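Local coordinates for protein acyl-coenzyme A oxidase 1 (PDB 5Y9D) that catalyses the FAD-dependent oxidation of acyl-CoA esters to (2E)-enoyl-CoA, reducing oxygen to hydrogen peroxide, in peroxisomal fatty acid beta-oxidation, at residues 284-289 with 299-304; 233-238 with 280-285; 39-44 with 637-642; 46-51 with 644-649; 565-570 with 605-610. One frame throughout, in Å; residues are numbered along the deposited sequence.

Interaction 1: 284-289 with 299-304; sequences MRYAKV and ALDQLT
The phenol ring of Tyr286 carries this contact, meeting Asp301 and Leu303 within the irregular connection between strand 275-278 and helix 306-334, where the chain passes from the beta domain of the acyl-CoA oxidase fold into its helices. Asp301 brings OD2 over one ring face, 3.3 Å from Tyr286 CD1, with the carboxylate plane nearly perpendicular to the ring (83°). This oxygen over the pi face is probably not an attractive contact, and with Asp301 poorly ordered its exact position carries little weight. Leu303 supplies the apolar part: its CB lies 3.4 Å from Tyr286 CE2, and its CD1 follows the ring outward. With CG beside the backbone N, anti to the carbonyl carbon (chi1 -58°), the long flat tyrosine suits its place by spanning both neighbours. The opposite face lies over CB of the preceding residue, Arg285. The backbones approach at Ala287 and Ala299, whose CA atoms are 4.7 Å apart, a closeness that suits two small residues. Farther out, Ile389 of helix 355-391 touches both Tyr286 and Leu303, while Val407 and Thr410 of helix 400-437 meet Asp301 and Leu303 respectively. At the end of the ring, Leu303 CD1 stands 3.6 Å from Tyr286 OH.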
# COMPACT_ATOMS: atom_id res chain seq x y z
N MET A 284 20.01 14.27 32.88
CA MET A 284 19.48 14.47 34.23
C MET A 284 18.71 15.77 34.43
O MET A 284 18.74 16.36 35.51
CB MET A 284 20.62 14.41 35.27
CG MET A 284 21.30 13.06 35.40
SD MET A 284 22.20 12.83 36.94
CE MET A 284 23.18 11.39 36.55
N ARG A 285 18.01 16.21 33.41
CA ARG A 285 17.21 17.41 33.54
C ARG A 285 16.09 17.16 34.56
O ARG A 285 15.84 17.99 35.45
CB ARG A 285 16.67 17.83 32.19
CG ARG A 285 16.25 19.28 32.11
CD ARG A 285 15.83 19.66 30.71
NE ARG A 285 15.40 21.06 30.66
CZ ARG A 285 16.16 22.09 30.30
NH1 ARG A 285 15.64 23.32 30.30
NH2 ARG A 285 17.43 21.94 29.93
N TYR A 286 15.47 15.99 34.47
CA TYR A 286 14.31 15.65 35.26
C TYR A 286 14.54 14.54 36.28
O TYR A 286 14.03 14.60 37.39
CB TYR A 286 13.17 15.21 34.33
CG TYR A 286 12.79 16.24 33.31
CD1 TYR A 286 12.55 17.55 33.69
CD2 TYR A 286 12.64 15.91 31.96
CE1 TYR A 286 12.20 18.51 32.76
CE2 TYR A 286 12.28 16.86 31.02
CZ TYR A 286 12.06 18.17 31.43
OH TYR A 286 11.69 19.14 30.53
N ALA A 287 15.28 13.52 35.87
CA ALA A 287 15.61 12.39 36.72
C ALA A 287 17.09 12.46 37.04
O ALA A 287 17.89 12.66 36.14
CB ALA A 287 15.30 11.09 35.99
N LYS A 288 17.45 12.26 38.31
CA LYS A 288 18.83 12.43 38.78
C LYS A 288 19.31 11.23 39.53
O LYS A 288 18.53 10.46 40.08
CB LYS A 288 18.94 13.66 39.67
CG LYS A 288 18.77 14.98 38.93
CD LYS A 288 17.70 15.87 39.58
CE LYS A 288 17.23 17.03 38.69
NZ LYS A 288 18.33 17.96 38.31
N VAL A 289 20.61 11.06 39.56
CA VAL A 289 21.24 10.04 40.35
C VAL A 289 22.50 10.67 40.88
O VAL A 289 23.27 11.23 40.11
CB VAL A 289 21.64 8.82 39.50
CG1 VAL A 289 22.39 7.81 40.36
CG2 VAL A 289 20.41 8.19 38.89
N ALA A 299 11.25 11.18 37.85
CA ALA A 299 10.94 12.09 36.76
C ALA A 299 9.84 13.10 37.13
O ALA A 299 10.06 14.31 37.14
CB ALA A 299 10.54 11.30 35.52
N LEU A 300 8.66 12.57 37.49
CA LEU A 300 7.41 13.34 37.52
C LEU A 300 7.07 13.82 36.10
O LEU A 300 6.47 14.87 35.92
CB LEU A 300 7.47 14.54 38.49
CG LEU A 300 7.80 14.23 39.96
CD1 LEU A 300 7.49 15.45 40.83
CD2 LEU A 300 7.02 13.01 40.45
N ASP A 301 7.45 12.99 35.12
CA ASP A 301 7.45 13.34 33.70
C ASP A 301 7.52 12.10 32.81
O ASP A 301 8.10 11.08 33.19
CB ASP A 301 8.68 14.22 33.38
CG ASP A 301 8.41 15.71 33.53
OD1 ASP A 301 7.23 16.12 33.62
OD2 ASP A 301 9.39 16.48 33.54
N GLN A 302 6.92 12.21 31.62
CA GLN A 302 7.09 11.24 30.53
C GLN A 302 7.97 11.87 29.45
O GLN A 302 7.87 11.52 28.26
CB GLN A 302 5.72 10.87 29.95
CG GLN A 302 5.68 9.50 29.26
CD GLN A 302 5.18 8.38 30.17
OE1 GLN A 302 5.78 7.32 30.25
NE2 GLN A 302 4.05 8.62 30.84
N LEU A 303 8.84 12.78 29.89
CA LEU A 303 9.60 13.65 29.00
C LEU A 303 10.97 13.06 28.70
O LEU A 303 11.90 13.79 28.33
CB LEU A 303 9.72 15.06 29.60
CG LEU A 303 8.44 15.77 30.08
CD1 LEU A 303 8.63 17.27 30.04
CD2 LEU A 303 7.19 15.38 29.30
N THR A 304 11.09 11.75 28.87
CA THR A 304 12.20 10.97 28.30
C THR A 304 11.99 10.78 26.79
O THR A 304 12.96 10.62 26.04
CB THR A 304 12.36 9.60 29.02
OG1 THR A 304 11.11 9.21 29.61
CG2 THR A 304 13.41 9.69 30.12

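Interaction 2: 233-238 with 280-285; sequences RNFVVP and QNMLMR
A single antiparallel beta bridge, Phe235 with Met282, joins strand 228-238 of the middle beta domain to the chain just beyond strand 275-278. Two backbone bonds flank it. Leu283 N donates to Asn234 O at 2.9 Å, and Val236 N donates to Asn281 O at 3.0 Å; the second is nearly straight at the hydrogen (171°). Met282 CA also brings its hydrogen toward Asn234 O. Over the bridge, Met282 CB packs obliquely on the Phe235 ring, 3.5 Å from CD2. The methionine chain runs extended beyond CG, carrying SD past the ring in an oblique Met-aromatic contact, 5.0 Å from the centroid, and taking CE on to Arg233 CG at 3.5 Å. An unbranched, flexible thioether suits a path that must follow both a ring and an arginine methylene. Val236 CG2 meets Leu283 CD2 at 4.2 Å, and Trp151 of helix 145-153 touches Val236. Phe193 meets the Phe235 ring edge-to-face. Asn234 lies about 10 Å from the bound FAD, measured from its side chain. With main-chain bonds at its centre and apolar side chains around them, the contact has its buried peptide groups paired in a largely nonpolar setting.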
# COMPACT_ATOMS: atom_id res chain seq x y z
N ARG A 233 15.32 5.20 31.30
CA ARG A 233 16.09 6.41 31.43
C ARG A 233 16.99 6.60 30.21
O ARG A 233 17.07 5.74 29.36
CB ARG A 233 16.90 6.35 32.71
CG ARG A 233 16.38 7.18 33.86
CD ARG A 233 14.91 7.54 33.77
NE ARG A 233 14.28 7.47 35.08
CZ ARG A 233 12.98 7.31 35.28
NH1 ARG A 233 12.15 7.22 34.26
NH2 ARG A 233 12.51 7.25 36.51
N ASN A 234 17.62 7.77 30.09
CA ASN A 234 18.38 8.18 28.93
C ASN A 234 19.88 8.25 29.14
O ASN A 234 20.32 8.96 30.00
CB ASN A 234 17.95 9.60 28.61
CG ASN A 234 16.99 9.67 27.47
OD1 ASN A 234 16.84 8.71 26.75
ND2 ASN A 234 16.35 10.80 27.30
N PHE A 235 20.69 7.59 28.33
CA PHE A 235 22.15 7.72 28.51
C PHE A 235 22.85 7.94 27.18
O PHE A 235 22.45 7.38 26.18
CB PHE A 235 22.73 6.47 29.18
CG PHE A 235 21.89 5.94 30.32
CD1 PHE A 235 20.70 5.26 30.07
CD2 PHE A 235 22.28 6.13 31.64
CE1 PHE A 235 19.91 4.81 31.13
CE2 PHE A 235 21.51 5.66 32.70
CZ PHE A 235 20.32 4.99 32.45
N VAL A 236 23.88 8.78 27.18
CA VAL A 236 24.76 8.88 26.04
C VAL A 236 25.84 7.82 26.14
O VAL A 236 26.60 7.78 27.13
CB VAL A 236 25.46 10.23 25.95
CG1 VAL A 236 26.39 10.25 24.73
CG2 VAL A 236 24.44 11.36 25.87
N VAL A 237 25.96 6.99 25.10
CA VAL A 237 26.96 5.95 25.04
C VAL A 237 27.76 6.13 23.76
O VAL A 237 27.19 6.12 22.67
CB VAL A 237 26.30 4.54 25.08
CG1 VAL A 237 27.35 3.44 25.26
CG2 VAL A 237 25.23 4.45 26.17
N PRO A 238 29.10 6.31 23.88
CA PRO A 238 29.99 6.27 22.70
C PRO A 238 29.93 4.92 22.06
O PRO A 238 29.94 3.90 22.78
CB PRO A 238 31.39 6.47 23.28
CG PRO A 238 31.17 7.06 24.64
CD PRO A 238 29.88 6.47 25.12
N GLN A 280 27.58 10.91 34.61
CA GLN A 280 27.15 12.18 34.00
C GLN A 280 26.63 12.07 32.55
O GLN A 280 26.19 13.04 31.99
CB GLN A 280 28.30 13.18 34.04
CG GLN A 280 28.69 13.66 35.43
CD GLN A 280 29.76 12.80 36.11
OE1 GLN A 280 29.96 11.62 35.78
NE2 GLN A 280 30.44 13.39 37.08
N ASN A 281 26.71 10.88 31.97
CA ASN A 281 26.21 10.62 30.63
C ASN A 281 24.74 10.38 30.64
O ASN A 281 24.07 10.50 29.62
CB ASN A 281 26.91 9.38 30.03
CG ASN A 281 28.26 9.71 29.43
OD1 ASN A 281 28.68 9.08 28.48
ND2 ASN A 281 28.93 10.73 29.95
N MET A 282 24.22 9.97 31.78
CA MET A 282 22.79 9.85 31.94
C MET A 282 22.30 11.26 31.90
O MET A 282 22.92 12.14 32.45
CB MET A 282 22.45 9.21 33.28
CG MET A 282 21.17 9.70 33.86
SD MET A 282 20.59 8.62 35.17
CE MET A 282 18.88 9.11 35.33
N LEU A 283 21.18 11.47 31.24
CA LEU A 283 20.68 12.82 31.02
C LEU A 283 19.73 13.17 32.18
O LEU A 283 18.79 12.43 32.43
CB LEU A 283 20.03 12.89 29.64
CG LEU A 283 21.00 12.62 28.47
CD1 LEU A 283 20.27 12.36 27.16
CD2 LEU A 283 21.95 13.77 28.33
N MET A 284 20.01 14.27 32.88
CA MET A 284 19.48 14.47 34.23
C MET A 284 18.71 15.77 34.43
O MET A 284 18.74 16.36 35.51
CB MET A 284 20.62 14.41 35.27
CG MET A 284 21.30 13.06 35.40
SD MET A 284 22.20 12.83 36.94
CE MET A 284 23.18 11.39 36.55
N ARG A 285 18.01 16.21 33.41
CA ARG A 285 17.21 17.41 33.54
C ARG A 285 16.09 17.16 34.56
O ARG A 285 15.84 17.99 35.45
CB ARG A 285 16.67 17.83 32.19
CG ARG A 285 16.25 19.28 32.11
CD ARG A 285 15.83 19.66 30.71
NE ARG A 285 15.40 21.06 30.66
CZ ARG A 285 16.16 22.09 30.30
NH1 ARG A 285 15.64 23.32 30.30
NH2 ARG A 285 17.43 21.94 29.93

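Interaction 3: 39-44 with 637-642; sequences KTQFTV and RDQVIG
The Phe42 ring meets Gly642 at its edge, CZ standing 3.7 Å from Gly642 C, while Thr40 CG2 sits over the centre of one ring face. Gln639 OE1 approaches the same ring obliquely, 3.2 Å from Phe42 CE2, with ring and amide planes 66° apart. Glycine suits this helical position because a CB there would run into Phe42 CZ and Thr40 CG2. The Gln639 amide is held from both ends: OE1 accepts from Gln41 N at 2.8 Å, in the carbonyl plane and on a lone pair, and NE2 donates to Lys39 O at 2.9 Å, standing above that carbonyl's plane. A turn about the CB-CG bond (chi2 -70°) sets the amide across the loop so that its donor and acceptor serve two separate peptide groups. On the Arg637 guanidinium, Lys39 NZ lies over one face, 3.4 Å from NH1. Acidic groups probably offset these like charges: Arg637 forms salt bridges to Asp353 and Glu36, and Asp638 OD1 is 4.3 Å from Lys39 NZ, beyond salt-bridge range. The extended lysine crosses Asp638 at a slant, OD1 touching CD at 3.6 Å. Gln639 is also the N-cap residue of helix 640-646 and sits within the type I turn from Arg637 to Val640. The whole is a helix start joined by one side-chain amide to the loop between helices 28-38 and 44-52.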
# COMPACT_ATOMS: atom_id res chain seq x y z
N LYS A 39 -8.44 27.76 -17.54
CA LYS A 39 -9.71 27.77 -16.77
C LYS A 39 -9.56 28.35 -15.36
O LYS A 39 -10.53 28.75 -14.75
CB LYS A 39 -10.29 26.37 -16.62
CG LYS A 39 -10.57 25.58 -17.89
CD LYS A 39 -10.91 24.13 -17.57
CE LYS A 39 -11.40 23.39 -18.81
NZ LYS A 39 -11.91 22.01 -18.53
N THR A 40 -8.34 28.40 -14.84
CA THR A 40 -8.16 28.86 -13.48
C THR A 40 -8.75 30.26 -13.28
O THR A 40 -8.45 31.16 -14.05
CB THR A 40 -6.66 28.80 -13.11
OG1 THR A 40 -6.23 27.45 -13.20
CG2 THR A 40 -6.39 29.29 -11.67
N GLN A 41 -9.56 30.42 -12.24
CA GLN A 41 -10.35 31.64 -12.00
C GLN A 41 -9.67 32.62 -11.07
O GLN A 41 -10.11 33.75 -10.95
CB GLN A 41 -11.70 31.27 -11.37
CG GLN A 41 -12.93 31.76 -12.13
CD GLN A 41 -13.37 30.77 -13.18
OE1 GLN A 41 -12.54 30.23 -13.92
NE2 GLN A 41 -14.68 30.50 -13.25
N PHE A 42 -8.62 32.15 -10.39
CA PHE A 42 -7.93 32.88 -9.31
C PHE A 42 -6.41 32.99 -9.57
O PHE A 42 -5.86 32.32 -10.43
CB PHE A 42 -8.22 32.18 -7.95
CG PHE A 42 -7.87 30.70 -7.93
CD1 PHE A 42 -6.56 30.29 -7.71
CD2 PHE A 42 -8.83 29.74 -8.14
CE1 PHE A 42 -6.24 28.94 -7.72
CE2 PHE A 42 -8.51 28.40 -8.13
CZ PHE A 42 -7.21 28.00 -7.94
N THR A 43 -5.74 33.84 -8.83
CA THR A 43 -4.28 33.92 -8.86
C THR A 43 -3.68 32.79 -8.01
O THR A 43 -3.87 32.75 -6.78
CB THR A 43 -3.81 35.26 -8.30
OG1 THR A 43 -4.35 36.31 -9.11
CG2 THR A 43 -2.26 35.33 -8.27
N VAL A 44 -2.95 31.89 -8.66
CA VAL A 44 -2.43 30.68 -7.99
C VAL A 44 -1.72 31.01 -6.69
O VAL A 44 -1.91 30.35 -5.70
CB VAL A 44 -1.46 29.88 -8.90
CG1 VAL A 44 -0.72 28.82 -8.10
CG2 VAL A 44 -2.22 29.23 -10.04
N ARG A 637 -13.29 19.94 -10.04
CA ARG A 637 -12.64 19.50 -11.25
C ARG A 637 -12.33 20.64 -12.21
O ARG A 637 -11.28 20.63 -12.85
CB ARG A 637 -13.41 18.37 -11.95
CG ARG A 637 -12.83 17.89 -13.29
CD ARG A 637 -13.52 18.65 -14.42
NE ARG A 637 -13.03 18.45 -15.78
CZ ARG A 637 -11.92 18.98 -16.30
NH1 ARG A 637 -11.65 18.76 -17.59
NH2 ARG A 637 -11.08 19.71 -15.56
N ASP A 638 -13.21 21.63 -12.29
CA ASP A 638 -12.97 22.73 -13.24
C ASP A 638 -11.65 23.45 -12.93
O ASP A 638 -11.04 23.98 -13.85
CB ASP A 638 -14.15 23.73 -13.28
CG ASP A 638 -14.01 24.78 -14.43
OD1 ASP A 638 -13.90 24.40 -15.61
OD2 ASP A 638 -14.03 26.00 -14.15
N GLN A 639 -11.25 23.47 -11.66
CA GLN A 639 -10.07 24.22 -11.20
C GLN A 639 -8.88 23.35 -10.73
O GLN A 639 -7.98 23.87 -10.06
CB GLN A 639 -10.47 25.13 -10.02
CG GLN A 639 -11.53 26.20 -10.28
CD GLN A 639 -11.05 27.33 -11.18
OE1 GLN A 639 -10.24 28.19 -10.78
NE2 GLN A 639 -11.56 27.34 -12.42
N VAL A 640 -8.84 22.06 -11.07
CA VAL A 640 -7.82 21.18 -10.49
C VAL A 640 -6.41 21.66 -10.70
O VAL A 640 -5.55 21.47 -9.79
CB VAL A 640 -7.84 19.75 -11.01
CG1 VAL A 640 -8.79 18.92 -10.18
CG2 VAL A 640 -8.14 19.65 -12.51
N ILE A 641 -6.16 22.19 -11.88
CA ILE A 641 -4.85 22.69 -12.25
C ILE A 641 -4.45 23.86 -11.38
O ILE A 641 -3.31 23.98 -11.01
CB ILE A 641 -4.76 23.03 -13.74
CG1 ILE A 641 -5.01 21.78 -14.57
CG2 ILE A 641 -3.40 23.57 -14.09
CD1 ILE A 641 -4.15 20.61 -14.17
N GLY A 642 -5.39 24.73 -11.06
CA GLY A 642 -5.10 25.81 -10.16
C GLY A 642 -4.73 25.39 -8.76
O GLY A 642 -3.75 25.85 -8.24

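Interaction 4: 46-51 with 644-649; sequences DVTNFL and TDAFGL
Thr48 turns its hydroxyl toward the C-terminal end of helix 640-646, where OG1 donates to Ala646 O at 2.5 Å, a suspiciously short distance whose exact value should not be pressed. With OG1 anti to its own carbonyl carbon (chi1 -54°), the hydroxyl stands beside the backbone N; the bond it makes comes in at 114° to the Ala646 C=O, tilted from the carbonyl plane. Val44 O, one turn back in the same helix as Thr48, is a second acceptor for OG1, so the one hydrogen is probably shared or alternates between the two. Threonine fits as a compact, beta-branched donor. One residue earlier, Val47 points toward the other helix and sets its branched CB and CG1 against Ala646 CB, the CB atoms being 3.6 Å apart. A lone methyl on Ala646 suits this place, since the backbones come close: Thr48 CA and Ala646 CA are 4.7 Å from each other. This is helix-to-helix packing in the all-helical part of the acyl-CoA oxidase fold, bringing helix 44-52 of the N-terminal region against the end of a helix from the C-terminal region. A turn beyond Val47, Leu51 also points across, and its CD1 meets the Phe647 ring obliquely, 3.8 Å from CD1. The Phe647 CB leads away from helix 44-52, yet the ring swings back far enough to touch the leucine methyl. Tyr369 of helix 355-391 touches Val47, Ala646 and Phe647, lining this apolar seam. Gly648 is the first residue to leave helical backbone angles, its positive phi (92°) readily adopted without a side chain, and its N bonds to Asp645 O at 3.1 Å.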
# COMPACT_ATOMS: atom_id res chain seq x y z
N ASP A 46 -2.19 33.23 -4.55
CA ASP A 46 -3.03 33.56 -3.40
C ASP A 46 -3.37 32.25 -2.64
O ASP A 46 -3.33 32.22 -1.41
CB ASP A 46 -4.30 34.33 -3.80
CG ASP A 46 -4.03 35.78 -4.26
OD1 ASP A 46 -3.04 36.42 -3.85
OD2 ASP A 46 -4.87 36.29 -5.01
N VAL A 47 -3.71 31.17 -3.35
CA VAL A 47 -3.94 29.87 -2.70
C VAL A 47 -2.65 29.34 -2.06
O VAL A 47 -2.70 28.81 -0.96
CB VAL A 47 -4.50 28.79 -3.66
CG1 VAL A 47 -4.89 27.56 -2.86
CG2 VAL A 47 -5.71 29.31 -4.40
N THR A 48 -1.52 29.48 -2.75
CA THR A 48 -0.21 29.06 -2.23
C THR A 48 0.08 29.78 -0.90
O THR A 48 0.49 29.16 0.07
CB THR A 48 0.92 29.29 -3.28
OG1 THR A 48 0.58 28.64 -4.52
CG2 THR A 48 2.22 28.71 -2.81
N ASN A 49 -0.21 31.08 -0.85
CA ASN A 49 -0.09 31.91 0.36
C ASN A 49 -1.04 31.50 1.46
O ASN A 49 -0.69 31.47 2.62
CB ASN A 49 -0.28 33.38 -0.00
CG ASN A 49 0.89 33.91 -0.80
OD1 ASN A 49 1.98 33.31 -0.82
ND2 ASN A 49 0.69 35.05 -1.45
N PHE A 50 -2.25 31.14 1.08
CA PHE A 50 -3.18 30.59 2.03
C PHE A 50 -2.67 29.29 2.65
O PHE A 50 -2.83 29.07 3.85
CB PHE A 50 -4.50 30.33 1.34
CG PHE A 50 -5.44 29.52 2.14
CD1 PHE A 50 -6.28 30.12 3.04
CD2 PHE A 50 -5.48 28.15 1.98
CE1 PHE A 50 -7.17 29.36 3.78
CE2 PHE A 50 -6.35 27.38 2.73
CZ PHE A 50 -7.20 27.99 3.63
N LEU A 51 -2.08 28.42 1.84
CA LEU A 51 -1.53 27.16 2.35
C LEU A 51 -0.30 27.36 3.21
O LEU A 51 -0.10 26.61 4.14
CB LEU A 51 -1.20 26.21 1.22
CG LEU A 51 -2.38 25.57 0.53
CD1 LEU A 51 -1.90 24.87 -0.73
CD2 LEU A 51 -3.06 24.58 1.47
N THR A 644 -3.68 22.33 -7.61
CA THR A 644 -2.45 21.59 -7.72
C THR A 644 -1.28 22.53 -8.00
O THR A 644 -0.20 22.33 -7.49
CB THR A 644 -2.58 20.42 -8.71
OG1 THR A 644 -3.20 20.86 -9.91
CG2 THR A 644 -3.45 19.37 -8.12
N ASP A 645 -1.50 23.55 -8.82
CA ASP A 645 -0.49 24.54 -9.15
C ASP A 645 -0.14 25.29 -7.88
O ASP A 645 0.98 25.71 -7.66
CB ASP A 645 -0.99 25.49 -10.23
CG ASP A 645 -0.75 24.97 -11.65
OD1 ASP A 645 -0.05 23.97 -11.82
OD2 ASP A 645 -1.28 25.56 -12.59
N ALA A 646 -1.18 25.46 -7.08
CA ALA A 646 -1.22 26.18 -5.82
C ALA A 646 -0.30 25.55 -4.81
O ALA A 646 0.17 26.22 -3.91
CB ALA A 646 -2.63 26.22 -5.29
N PHE A 647 -0.03 24.26 -4.97
CA PHE A 647 1.03 23.67 -4.11
C PHE A 647 2.44 24.33 -4.20
O PHE A 647 3.15 24.37 -3.21
CB PHE A 647 1.12 22.16 -4.28
CG PHE A 647 -0.10 21.44 -3.84
CD1 PHE A 647 -0.75 21.84 -2.70
CD2 PHE A 647 -0.60 20.39 -4.56
CE1 PHE A 647 -1.88 21.20 -2.29
CE2 PHE A 647 -1.73 19.74 -4.15
CZ PHE A 647 -2.37 20.15 -3.02
N GLY A 648 2.84 24.79 -5.37
CA GLY A 648 4.03 25.56 -5.60
C GLY A 648 5.24 24.73 -5.96
O GLY A 648 6.34 25.22 -5.89
N LEU A 649 5.02 23.47 -6.36
CA LEU A 649 6.09 22.54 -6.72
C LEU A 649 6.71 22.69 -8.11
O LEU A 649 6.03 22.59 -9.11
CB LEU A 649 5.59 21.11 -6.61
CG LEU A 649 5.13 20.79 -5.19
CD1 LEU A 649 4.77 19.33 -5.08
CD2 LEU A 649 6.24 21.16 -4.21

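Interaction 5: 565-570 with 605-610; sequences ARIHTR and EEDTGI
Two salt bridges link arginines of helix 558-581 to acids at the break between helices 589-606 and 608-613, in the C-terminal helical domain of the acyl-CoA oxidase fold. Arg566 NH1 reaches Asp607 OD2 at 2.8 Å, with the oxygen at the edge of the guanidinium and near its plane. The hydrogen bond within this pair is weak, bent to 119° at the hydrogen, and the two flat groups are turned 64° apart, so attraction of charge probably matters more than direction. Arg570 stands one turn farther along the same helix face and places NH2 2.9 Å from Glu606 OE2. Its guanidinium lies only 30° from the carboxylate plane, although the two side chains cross at about a right angle. Arginine suits both places: CG is anti to the backbone N in each, and bends farther along bring the charged tips to neighbouring acids. Arg570 has other supports, since NE bonds to Ser603 OG and the cation packs on Tyr367 in a cation-pi contact. Asp607 occupies the N-cap position of helix 608-613 without making a capping bond from its side chain.

The apolar share falls to Ile567 and Ile610, which reach toward each other tip to tip between the helices. Ser530 and Ala529 of helix 519-544 touch these two isoleucines respectively. Ile610 CD1 also touches Arg566 NH1, obliquely at 3.8 Å. Between the isoleucines themselves, CD1 of Ile567 is 3.7 Å from CD1 of Ile610.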
# COMPACT_ATOMS: atom_id res chain seq x y z
N ALA A 565 -10.70 7.96 18.38
CA ALA A 565 -9.56 8.65 17.83
C ALA A 565 -9.90 9.02 16.43
O ALA A 565 -9.69 10.14 16.00
CB ALA A 565 -8.34 7.75 17.85
N ARG A 566 -10.47 8.05 15.73
CA ARG A 566 -10.73 8.21 14.32
C ARG A 566 -11.71 9.31 14.03
O ARG A 566 -11.38 10.14 13.23
CB ARG A 566 -11.24 6.93 13.66
CG ARG A 566 -10.96 6.91 12.16
CD ARG A 566 -12.15 6.46 11.37
NE ARG A 566 -12.10 5.04 11.10
CZ ARG A 566 -13.17 4.32 10.78
NH1 ARG A 566 -14.38 4.89 10.73
NH2 ARG A 566 -13.04 3.01 10.51
N ILE A 567 -12.91 9.26 14.64
CA ILE A 567 -13.91 10.32 14.41
C ILE A 567 -13.44 11.69 14.89
O ILE A 567 -13.66 12.68 14.22
CB ILE A 567 -15.28 10.09 15.07
CG1 ILE A 567 -15.68 8.62 15.10
CG2 ILE A 567 -16.36 10.86 14.32
CD1 ILE A 567 -15.72 7.98 13.73
N HIS A 568 -12.80 11.76 16.04
CA HIS A 568 -12.46 13.06 16.64
C HIS A 568 -11.36 13.75 15.85
O HIS A 568 -11.38 14.96 15.64
CB HIS A 568 -12.01 12.86 18.10
CG HIS A 568 -11.18 13.99 18.62
ND1 HIS A 568 -11.72 15.19 19.03
CD2 HIS A 568 -9.84 14.12 18.76
CE1 HIS A 568 -10.75 16.00 19.42
NE2 HIS A 568 -9.61 15.37 19.26
N THR A 569 -10.38 12.97 15.43
CA THR A 569 -9.37 13.42 14.50
C THR A 569 -10.01 13.93 13.23
O THR A 569 -9.70 15.06 12.80
CB THR A 569 -8.35 12.32 14.14
OG1 THR A 569 -7.66 11.88 15.31
CG2 THR A 569 -7.33 12.87 13.18
N ARG A 570 -10.91 13.14 12.62
CA ARG A 570 -11.50 13.60 11.37
C ARG A 570 -12.30 14.89 11.58
O ARG A 570 -12.23 15.80 10.73
CB ARG A 570 -12.35 12.55 10.68
CG ARG A 570 -12.93 13.04 9.35
CD ARG A 570 -11.82 13.39 8.34
NE ARG A 570 -12.01 12.57 7.14
CZ ARG A 570 -11.29 11.51 6.81
NH1 ARG A 570 -10.23 11.13 7.50
NH2 ARG A 570 -11.63 10.83 5.73
N GLU A 605 -19.54 10.03 3.77
CA GLU A 605 -19.65 8.90 2.85
C GLU A 605 -18.84 7.64 3.17
O GLU A 605 -19.18 6.57 2.68
CB GLU A 605 -19.26 9.34 1.44
CG GLU A 605 -20.41 9.48 0.48
CD GLU A 605 -19.93 9.75 -0.93
OE1 GLU A 605 -18.71 9.56 -1.23
OE2 GLU A 605 -20.77 10.14 -1.75
N GLU A 606 -17.73 7.76 3.89
CA GLU A 606 -16.99 6.58 4.32
C GLU A 606 -17.64 6.03 5.59
O GLU A 606 -17.77 4.83 5.76
CB GLU A 606 -15.52 6.90 4.62
CG GLU A 606 -14.69 7.51 3.48
CD GLU A 606 -13.19 7.64 3.83
OE1 GLU A 606 -12.38 6.93 3.19
OE2 GLU A 606 -12.82 8.43 4.74
N ASP A 607 -18.07 6.95 6.46
CA ASP A 607 -18.59 6.62 7.79
C ASP A 607 -20.12 6.68 7.84
O ASP A 607 -20.69 7.16 8.81
CB ASP A 607 -18.03 7.60 8.84
CG ASP A 607 -16.50 7.69 8.83
OD1 ASP A 607 -15.92 8.42 7.98
OD2 ASP A 607 -15.87 7.07 9.72
N THR A 608 -20.79 6.22 6.79
CA THR A 608 -22.26 6.32 6.70
C THR A 608 -22.92 5.55 7.86
O THR A 608 -23.87 6.05 8.49
CB THR A 608 -22.74 5.87 5.29
OG1 THR A 608 -22.71 7.00 4.41
CG2 THR A 608 -24.13 5.33 5.30
N GLY A 609 -22.40 4.36 8.15
CA GLY A 609 -22.85 3.58 9.29
C GLY A 609 -22.93 4.43 10.53
O GLY A 609 -23.96 4.44 11.22
N ILE A 610 -21.87 5.18 10.80
CA ILE A 610 -21.73 5.90 12.07
C ILE A 610 -22.79 6.99 12.24
O ILE A 610 -23.23 7.23 13.35
CB ILE A 610 -20.32 6.51 12.23
CG1 ILE A 610 -19.31 5.39 12.50
CG2 ILE A 610 -20.27 7.51 13.38
CD1 ILE A 610 -17.93 5.61 11.90

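How the interactions relate
Interactions 1 and 2 adjoin, with centres 11 Å apart, and share Met284 and Arg285: the chain leaves the beta bridge of 233-238 with 280-285 and goes straight into the connection that leads to helix 306-334. Interactions 3 and 4 form a second pair, also 11 Å apart, both using helix 640-646; Phe42 of one packs on Val47 of the other. The two pairs lie on opposite sides of the chain's centre. Because interactions 3 and 4 join the N-terminal region to the C-terminal helices, the loops they close enclose the other three contacts. Interaction 5 lies within the helical domain, about 15 Å from interactions 3 and 4 by nearest atoms.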